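PDB 5CL2: sporulation-control protein spo0M from Bacillus subtilis, which controls the expression of spo0A and is required for cells to pass the morphological stage 0 of sporulation. Local coordinates for residues Gln48-Tyr53 with Arg63-Thr67; Glu105-Thr110 with Asp122-Val128. All blocks are in the same frame, centred on the assembly; numbering follows the deposited sequence.

Interaction 1. Residues Gln48-Tyr53 with Arg63-Thr67; sequences QLSTRY and RKYAT
Thr51 and Ala66 form one hydrogen-bonded pair of an antiparallel beta hairpin, made by strands 40-57 and 60-79 in the arrestin-like part of the chain, and Tyr53 with Lys64 forms the next. Each pair is closed by two backbone bonds, all four of 2.9 Å from N to O; between them Lys64 O also receives a CA-H...O contact from Arg52 CA at 3.2 Å.

Apolar packing lies on the face of Tyr53, Lys64 and Ala66. With CG held between the backbone N and the carbonyl carbon (chi1 69°), the Tyr53 ring runs beside the Lys64 chain, which passes CB over one ring face, while Ala66 CB meets the ring edge 3.9 Å from Tyr53 CD1. Cutting Tyr53 back to an alanine would probably open a gap beside Ala66 and leave the lysine chain free to swing.

Arg52 NH2 and Arg63 NH1 come within 3.7 Å, with Arg63 CD over the Arg52 guanidinium and the two guanidinium planes 45° apart. Salt bridges of Arg52 to Glu105 and of Arg63 to Asp152 probably offset the repulsion. On the face that carries Arg52, Ser50 OG gives a weak hydrogen bond to Tyr65 OH, 3.2 Å away.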
ATOM      1  N   GLN A  48       4.873  15.150 -10.395  1.00 53.52           N
ATOM      2  CA  GLN A  48       5.100  13.776  -9.952  1.00 49.40           C
ATOM      3  C   GLN A  48       6.266  13.715  -9.004  1.00 47.00           C
ATOM      4  O   GLN A  48       7.336  14.250  -9.294  1.00 44.70           O
ATOM      5  CB  GLN A  48       5.395  12.827 -11.108  1.00 49.17           C
ATOM      6  CG  GLN A  48       4.592  13.058 -12.348  1.00 64.58           C
ATOM      7  CD  GLN A  48       4.077  11.751 -12.916  1.00 75.18           C
ATOM      8  OE1 GLN A  48       4.788  10.735 -12.920  1.00 75.05           O
ATOM      9  NE2 GLN A  48       2.822  11.760 -13.385  1.00 78.93           N
ATOM     10  N   LEU A  49       6.068  12.998  -7.901  1.00 48.79           N
ATOM     11  CA  LEU A  49       7.144  12.697  -6.965  1.00 46.32           C
ATOM     12  C   LEU A  49       7.611  11.285  -7.310  1.00 44.70           C
ATOM     13  O   LEU A  49       6.809  10.368  -7.410  1.00 45.01           O
ATOM     14  CB  LEU A  49       6.661  12.808  -5.516  1.00 44.74           C
ATOM     15  CG  LEU A  49       7.704  12.807  -4.393  1.00 50.05           C
ATOM     16  CD1 LEU A  49       8.444  14.151  -4.290  1.00 44.57           C
ATOM     17  CD2 LEU A  49       7.063  12.436  -3.068  1.00 45.29           C
ATOM     18  N   SER A  50       8.902  11.120  -7.561  1.00 43.40           N
ATOM     19  CA  SER A  50       9.376   9.816  -7.979  1.00 46.62           C
ATOM     20  C   SER A  50      10.741   9.459  -7.431  1.00 47.79           C
ATOM     21  O   SER A  50      11.498  10.303  -6.943  1.00 42.85           O
ATOM     22  CB  SER A  50       9.434   9.713  -9.491  1.00 51.60           C
ATOM     23  OG  SER A  50      10.387  10.625  -9.974  1.00 55.00           O
ATOM     24  N   THR A  51      11.032   8.171  -7.489  1.00 47.33           N
ATOM     25  CA  THR A  51      12.337   7.705  -7.082  1.00 51.13           C
ATOM     26  C   THR A  51      12.654   6.519  -7.973  1.00 48.94           C
ATOM     27  O   THR A  51      11.974   6.337  -8.996  1.00 49.08           O
ATOM     28  CB  THR A  51      12.383   7.357  -5.573  1.00 47.69           C
ATOM     29  OG1 THR A  51      13.743   7.146  -5.186  1.00 51.71           O
ATOM     30  CG2 THR A  51      11.516   6.152  -5.240  1.00 48.14           C
ATOM     31  N   ARG A  52      13.730   5.794  -7.660  1.00 40.09           N
ATOM     32  CA  ARG A  52      14.087   4.579  -8.376  1.00 44.69           C
ATOM     33  C   ARG A  52      14.328   3.451  -7.369  1.00 50.15           C
ATOM     34  O   ARG A  52      14.680   3.695  -6.217  1.00 48.61           O
ATOM     35  CB  ARG A  52      15.347   4.772  -9.213  1.00 51.19           C
ATOM     36  CG  ARG A  52      15.592   6.175  -9.676  1.00 60.96           C
ATOM     37  CD  ARG A  52      17.028   6.323 -10.138  1.00 69.14           C
ATOM     38  NE  ARG A  52      17.976   5.991  -9.079  1.00 70.92           N
ATOM     39  CZ  ARG A  52      19.253   6.363  -9.075  1.00 76.63           C
ATOM     40  NH1 ARG A  52      19.748   7.076 -10.086  1.00 71.41           N
ATOM     41  NH2 ARG A  52      20.042   6.012  -8.066  1.00 74.19           N
ATOM     42  N   TYR A  53      14.152   2.215  -7.796  1.00 44.80           N
ATOM     43  CA  TYR A  53      14.450   1.115  -6.906  1.00 51.66           C
ATOM     44  C   TYR A  53      15.134  -0.000  -7.658  1.00 50.95           C
ATOM     45  O   TYR A  53      15.036  -0.081  -8.890  1.00 44.46           O
ATOM     46  CB  TYR A  53      13.191   0.620  -6.196  1.00 47.61           C
ATOM     47  CG  TYR A  53      12.158  -0.074  -7.052  1.00 48.72           C
ATOM     48  CD1 TYR A  53      11.222   0.647  -7.790  1.00 46.46           C
ATOM     49  CD2 TYR A  53      12.095  -1.461  -7.090  1.00 49.75           C
ATOM     50  CE1 TYR A  53      10.256  -0.012  -8.556  1.00 51.12           C
ATOM     51  CE2 TYR A  53      11.143  -2.125  -7.835  1.00 47.45           C
ATOM     52  CZ  TYR A  53      10.226  -1.414  -8.560  1.00 52.08           C
ATOM     53  OH  TYR A  53       9.298  -2.127  -9.290  1.00 51.75           O
ATOM     54  N   ARG A  63      17.798  -0.715 -12.339  1.00 50.55           N
ATOM     55  CA  ARG A  63      17.040   0.279 -11.583  1.00 46.93           C
ATOM     56  C   ARG A  63      15.819   0.760 -12.370  1.00 51.16           C
ATOM     57  O   ARG A  63      15.900   1.067 -13.562  1.00 46.25           O
ATOM     58  CB  ARG A  63      17.889   1.471 -11.184  1.00 53.64           C
ATOM     59  CG  ARG A  63      18.740   1.228  -9.988  1.00 58.19           C
ATOM     60  CD  ARG A  63      19.503   2.482  -9.602  1.00 69.12           C
ATOM     61  NE  ARG A  63      20.383   2.203  -8.471  1.00 72.55           N
ATOM     62  CZ  ARG A  63      20.041   2.357  -7.193  1.00 72.78           C
ATOM     63  NH1 ARG A  63      18.819   2.787  -6.852  1.00 65.98           N
ATOM     64  NH2 ARG A  63      20.927   2.070  -6.248  1.00 73.73           N
ATOM     65  N   LYS A  64      14.689   0.794 -11.670  1.00 50.24           N
ATOM     66  CA  LYS A  64      13.382   1.045 -12.240  1.00 47.64           C
ATOM     67  C   LYS A  64      12.756   2.260 -11.592  1.00 51.42           C
ATOM     68  O   LYS A  64      12.807   2.408 -10.365  1.00 45.00           O
ATOM     69  CB  LYS A  64      12.488  -0.181 -12.060  1.00 49.88           C
ATOM     70  CG  LYS A  64      11.151  -0.119 -12.757  1.00 52.18           C
ATOM     71  CD  LYS A  64      10.506  -1.497 -12.804  1.00 57.35           C
ATOM     72  CE  LYS A  64       9.093  -1.441 -13.375  1.00 59.13           C
ATOM     73  NZ  LYS A  64       8.114  -0.801 -12.442  1.00 68.26           N
ATOM     74  N   TYR A  65      12.193   3.127 -12.438  1.00 49.62           N
ATOM     75  CA  TYR A  65      11.553   4.374 -12.040  1.00 45.65           C
ATOM     76  C   TYR A  65      10.216   4.072 -11.353  1.00 48.92           C
ATOM     77  O   TYR A  65       9.486   3.141 -11.738  1.00 46.79           O
ATOM     78  CB  TYR A  65      11.372   5.247 -13.299  1.00 54.78           C
ATOM     79  CG  TYR A  65      10.716   6.601 -13.139  1.00 53.88           C
ATOM     80  CD1 TYR A  65      11.469   7.728 -12.840  1.00 61.14           C
ATOM     81  CD2 TYR A  65       9.338   6.766 -13.331  1.00 60.72           C
ATOM     82  CE1 TYR A  65      10.868   8.995 -12.722  1.00 68.03           C
ATOM     83  CE2 TYR A  65       8.724   8.027 -13.204  1.00 58.69           C
ATOM     84  CZ  TYR A  65       9.502   9.137 -12.902  1.00 65.53           C
ATOM     85  OH  TYR A  65       8.929  10.395 -12.777  1.00 69.11           O
ATOM     86  N   ALA A  66       9.888   4.845 -10.325  1.00 49.19           N
ATOM     87  CA  ALA A  66       8.652   4.592  -9.577  1.00 51.75           C
ATOM     88  C   ALA A  66       8.002   5.880  -9.120  1.00 46.45           C
ATOM     89  O   ALA A  66       8.687   6.764  -8.590  1.00 48.22           O
ATOM     90  CB  ALA A  66       8.932   3.707  -8.377  1.00 44.91           C
ATOM     91  N   THR A  67       6.684   5.960  -9.275  1.00 45.77           N
ATOM     92  CA  THR A  67       5.950   7.164  -8.911  1.00 48.25           C
ATOM     93  C   THR A  67       5.438   7.097  -7.482  1.00 45.02           C
ATOM     94  O   THR A  67       4.632   6.236  -7.148  1.00 49.84           O
ATOM     95  CB  THR A  67       4.779   7.389  -9.897  1.00 54.08           C
ATOM     96  OG1 THR A  67       5.310   7.558 -11.220  1.00 49.92           O
ATOM     97  CG2 THR A  67       3.970   8.613  -9.526  1.00 53.20           C
TER

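Interaction 2. Residues Glu105-Thr110 with Asp122-Val128; sequences EVAVVT and DHDRIFV. With NA (sodium ion), chain C.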
ATOM      1  N   GLU A 105      17.577   8.676  -4.816  1.00 51.67           N
ATOM      2  CA  GLU A 105      17.174  10.025  -5.221  1.00 65.65           C
ATOM      3  C   GLU A 105      15.650  10.168  -5.285  1.00 54.57           C
ATOM      4  O   GLU A 105      14.936   9.263  -5.734  1.00 53.89           O
ATOM      5  CB  GLU A 105      17.807  10.415  -6.578  1.00 57.97           C
ATOM      6  CG  GLU A 105      17.161   9.762  -7.812  1.00 71.78           C
ATOM      7  CD  GLU A 105      17.567  10.419  -9.150  1.00 80.80           C
ATOM      8  OE1 GLU A 105      17.436  11.664  -9.275  1.00 84.09           O
ATOM      9  OE2 GLU A 105      17.991   9.695 -10.082  1.00 80.44           O
ATOM     10  N   VAL A 106      15.168  11.309  -4.805  1.00 53.86           N
ATOM     11  CA  VAL A 106      13.758  11.669  -4.900  1.00 51.13           C
ATOM     12  C   VAL A 106      13.647  12.956  -5.709  1.00 55.41           C
ATOM     13  O   VAL A 106      14.295  13.962  -5.406  1.00 56.00           O
ATOM     14  CB  VAL A 106      13.117  11.895  -3.533  1.00 51.17           C
ATOM     15  CG1 VAL A 106      11.696  12.401  -3.709  1.00 45.99           C
ATOM     16  CG2 VAL A 106      13.135  10.616  -2.720  1.00 51.32           C
ATOM     17  N   ALA A 107      12.835  12.915  -6.752  1.00 51.64           N
ATOM     18  CA  ALA A 107      12.690  14.047  -7.628  1.00 56.05           C
ATOM     19  C   ALA A 107      11.227  14.466  -7.771  1.00 51.01           C
ATOM     20  O   ALA A 107      10.340  13.622  -7.797  1.00 50.77           O
ATOM     21  CB  ALA A 107      13.300  13.726  -8.992  1.00 56.07           C
ATOM     22  N   VAL A 108      11.003  15.776  -7.853  1.00 50.27           N
ATOM     23  CA  VAL A 108       9.731  16.363  -8.286  1.00 49.68           C
ATOM     24  C   VAL A 108       9.800  16.656  -9.787  1.00 48.08           C
ATOM     25  O   VAL A 108      10.658  17.391 -10.255  1.00 47.97           O
ATOM     26  CB  VAL A 108       9.400  17.648  -7.512  1.00 49.38           C
ATOM     27  CG1 VAL A 108       8.190  18.325  -8.103  1.00 43.67           C
ATOM     28  CG2 VAL A 108       9.203  17.330  -6.015  1.00 45.88           C
ATOM     29  N   VAL A 109       8.935  16.008 -10.548  1.00 44.51           N
ATOM     30  CA  VAL A 109       8.931  16.123 -11.992  1.00 41.45           C
ATOM     31  C   VAL A 109       7.687  16.855 -12.449  1.00 47.20           C
ATOM     32  O   VAL A 109       6.578  16.491 -12.080  1.00 47.73           O
ATOM     33  CB  VAL A 109       8.980  14.740 -12.653  1.00 50.05           C
ATOM     34  CG1 VAL A 109       8.822  14.842 -14.155  1.00 44.28           C
ATOM     35  CG2 VAL A 109      10.266  14.006 -12.269  1.00 51.27           C
ATOM     36  N   THR A 110       7.888  17.904 -13.239  1.00 48.67           N
ATOM     37  CA  THR A 110       6.805  18.668 -13.816  1.00 45.58           C
ATOM     38  C   THR A 110       6.579  18.170 -15.228  1.00 47.67           C
ATOM     39  O   THR A 110       7.514  18.066 -16.016  1.00 52.69           O
ATOM     40  CB  THR A 110       7.117  20.171 -13.821  1.00 45.98           C
ATOM     41  OG1 THR A 110       7.356  20.611 -12.476  1.00 44.10           O
ATOM     42  CG2 THR A 110       5.946  20.976 -14.419  1.00 41.87           C
ATOM     43  N   ASP A 122      10.044  19.603 -16.399  1.00 49.88           N
ATOM     44  CA  ASP A 122      11.068  20.107 -15.492  1.00 51.19           C
ATOM     45  C   ASP A 122      11.402  19.042 -14.435  1.00 50.09           C
ATOM     46  O   ASP A 122      10.587  18.188 -14.161  1.00 48.98           O
ATOM     47  CB  ASP A 122      10.625  21.392 -14.819  1.00 44.41           C
ATOM     48  CG  ASP A 122      11.769  22.099 -14.130  1.00 51.54           C
ATOM     49  OD1 ASP A 122      12.934  21.738 -14.409  1.00 50.76           O
ATOM     50  OD2 ASP A 122      11.513  23.033 -13.339  1.00 56.24           O
ATOM     51  N   HIS A 123      12.589  19.136 -13.841  1.00 52.83           N
ATOM     52  CA  HIS A 123      13.076  18.189 -12.839  1.00 58.48           C
ATOM     53  C   HIS A 123      13.702  18.938 -11.657  1.00 54.90           C
ATOM     54  O   HIS A 123      14.669  19.693 -11.833  1.00 52.73           O
ATOM     55  CB  HIS A 123      14.099  17.246 -13.500  1.00 59.30           C
ATOM     56  CG  HIS A 123      14.794  16.310 -12.551  1.00 69.24           C
ATOM     57  ND1 HIS A 123      14.430  14.991 -12.402  1.00 71.33           N
ATOM     58  CD2 HIS A 123      15.861  16.505 -11.732  1.00 66.95           C
ATOM     59  CE1 HIS A 123      15.236  14.409 -11.526  1.00 67.03           C
ATOM     60  NE2 HIS A 123      16.104  15.304 -11.102  1.00 70.32           N
ATOM     61  N   ASP A 124      13.164  18.727 -10.462  1.00 47.85           N
ATOM     62  CA  ASP A 124      13.719  19.343  -9.262  1.00 50.69           C
ATOM     63  C   ASP A 124      13.983  18.249  -8.222  1.00 55.24           C
ATOM     64  O   ASP A 124      13.075  17.671  -7.647  1.00 58.09           O
ATOM     65  CB  ASP A 124      12.747  20.376  -8.681  1.00 49.55           C
ATOM     66  CG  ASP A 124      12.557  21.596  -9.593  1.00 53.79           C
ATOM     67  OD1 ASP A 124      11.662  21.521 -10.472  1.00 49.34           O
ATOM     68  OD2 ASP A 124      13.302  22.605  -9.447  1.00 52.15           O
ATOM     69  N   ARG A 125      15.233  17.976  -7.947  1.00 54.09           N
ATOM     70  CA  ARG A 125      15.553  17.067  -6.880  1.00 60.28           C
ATOM     71  C   ARG A 125      15.125  17.620  -5.533  1.00 58.28           C
ATOM     72  O   ARG A 125      15.207  18.821  -5.298  1.00 57.43           O
ATOM     73  CB  ARG A 125      17.025  16.775  -6.913  1.00 63.42           C
ATOM     74  CG  ARG A 125      17.469  16.285  -8.269  1.00 63.45           C
ATOM     75  CD  ARG A 125      18.845  16.856  -8.433  1.00 74.54           C
ATOM     76  NE  ARG A 125      19.584  16.476  -7.228  1.00 82.72           N
ATOM     77  CZ  ARG A 125      20.903  16.340  -7.164  1.00 80.98           C
ATOM     78  NH1 ARG A 125      21.637  16.649  -8.220  1.00 78.97           N
ATOM     79  NH2 ARG A 125      21.498  15.978  -6.028  1.00 71.63           N
ATOM     80  N   ILE A 126      14.666  16.740  -4.647  1.00 59.60           N
ATOM     81  CA  ILE A 126      14.519  17.128  -3.253  1.00 59.95           C
ATOM     82  C   ILE A 126      15.265  16.187  -2.318  1.00 62.82           C
ATOM     83  O   ILE A 126      15.457  14.997  -2.600  1.00 63.87           O
ATOM     84  CB  ILE A 126      13.042  17.207  -2.836  1.00 58.99           C
ATOM     85  CG1 ILE A 126      12.349  15.863  -2.972  1.00 57.83           C
ATOM     86  CG2 ILE A 126      12.313  18.195  -3.699  1.00 61.99           C
ATOM     87  CD1 ILE A 126      11.041  15.800  -2.197  1.00 58.60           C
ATOM     88  N   PHE A 127      15.778  16.750  -1.236  1.00 63.81           N
ATOM     89  CA  PHE A 127      16.426  15.921  -0.250  1.00 62.43           C
ATOM     90  C   PHE A 127      15.343  15.589   0.761  1.00 61.05           C
ATOM     91  O   PHE A 127      14.663  16.489   1.266  1.00 58.88           O
ATOM     92  CB  PHE A 127      17.626  16.633   0.381  1.00 65.07           C
ATOM     93  CG  PHE A 127      18.700  17.004  -0.620  1.00 70.47           C
ATOM     94  CD1 PHE A 127      19.611  16.061  -1.070  1.00 71.18           C
ATOM     95  CD2 PHE A 127      18.795  18.301  -1.108  1.00 71.57           C
ATOM     96  CE1 PHE A 127      20.584  16.397  -1.991  1.00 68.75           C
ATOM     97  CE2 PHE A 127      19.773  18.647  -2.030  1.00 74.78           C
ATOM     98  CZ  PHE A 127      20.671  17.695  -2.468  1.00 72.04           C
ATOM     99  N   VAL A 128      15.162  14.295   1.025  1.00 60.15           N
ATOM    100  CA  VAL A 128      14.169  13.841   1.995  1.00 57.29           C
ATOM    101  C   VAL A 128      14.857  13.363   3.256  1.00 57.78           C
ATOM    102  O   VAL A 128      15.539  12.340   3.252  1.00 56.14           O
ATOM    103  CB  VAL A 128      13.312  12.711   1.441  1.00 54.73           C
ATOM    104  CG1 VAL A 128      12.354  12.222   2.511  1.00 49.67           C
ATOM    105  CG2 VAL A 128      12.574  13.179   0.187  1.00 50.52           C
TER
HETATM  106 NA    NA C 301      12.903  23.479 -11.494  1.00 59.22          NA
HETATM  107  O   HOH W   1      14.495  22.599 -12.302  1.00 41.02           O
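Val106 meets Ile126 and Val128 branch by branch, and this small apolar cluster shows how neighbouring strands of an antiparallel hairpin, 106-114 and 120-128, fit side chain to side chain. Val106 CG1 rests against Ile126 CG1 at 3.6 Å, while its other methyl, CG2, reaches Val128 CG2, the two valines crossing at about a right angle. Ile126 sits between two valines: with chi1 at 61°, CG1 is flanked by both backbone neighbours of CA and leans on Val106, and CG2 touches Val108 CG2 at 4.0 Å. Leu49 of the adjoining strand packs on Val106, Val108 and Ile126. Farther along this face the CB atoms of Thr110 and Asp122 meet at 3.8 Å, while Thr110 OG1 bonds to Thr14 OG1.

On the reverse face the small Ala107 leaves room for the His123 ring, whose CE1 comes to 3.3 Å from Ala107 CB. Glu105 OE1 approaches the edge of that ring, near its plane, with carboxylate and ring 73° apart. Backbone bonds hold the strands in step, among them the reciprocal pair between Val108 and Asp124, both 2.8 Å from N to O.

Asp122 and Asp124, alternate residues of one strand, turn their carboxylates to the same sodium ion. Asp124 grips it with both oxygens, whereas Asp122 uses OD2 at 2.4 Å; a water bridging Asp122 OD1 and His123 O is a further ligand, and Thr14 O completes the site. The cation probably offsets the mutual repulsion of two carboxylates held so close, tying this strand to strand 11-16 of the three-stranded sheet.

Interactions 1 and 2 are neighbouring hairpins of one mixed sheet, their centres about 10 Å apart, with strand 84-92 of another sheet between them in sequence. The first closes along the chain before the second opens, yet strands 40-57 and 106-114 lie side by side, so residues 63-67, 48-53, 105-110 and 122-128 follow one another across the sheet. The seam is both polar and apolar: Thr51 OG1 probably hydrogen-bonds to Glu105 O, Gln48 O probably accepts from Val109 N, and Leu49 CD1 lies 3.7 Å from Val108 CG2. The sheet thus runs unbroken from strand 60-79, outermost within this chain, to the strand holding the sodium ion.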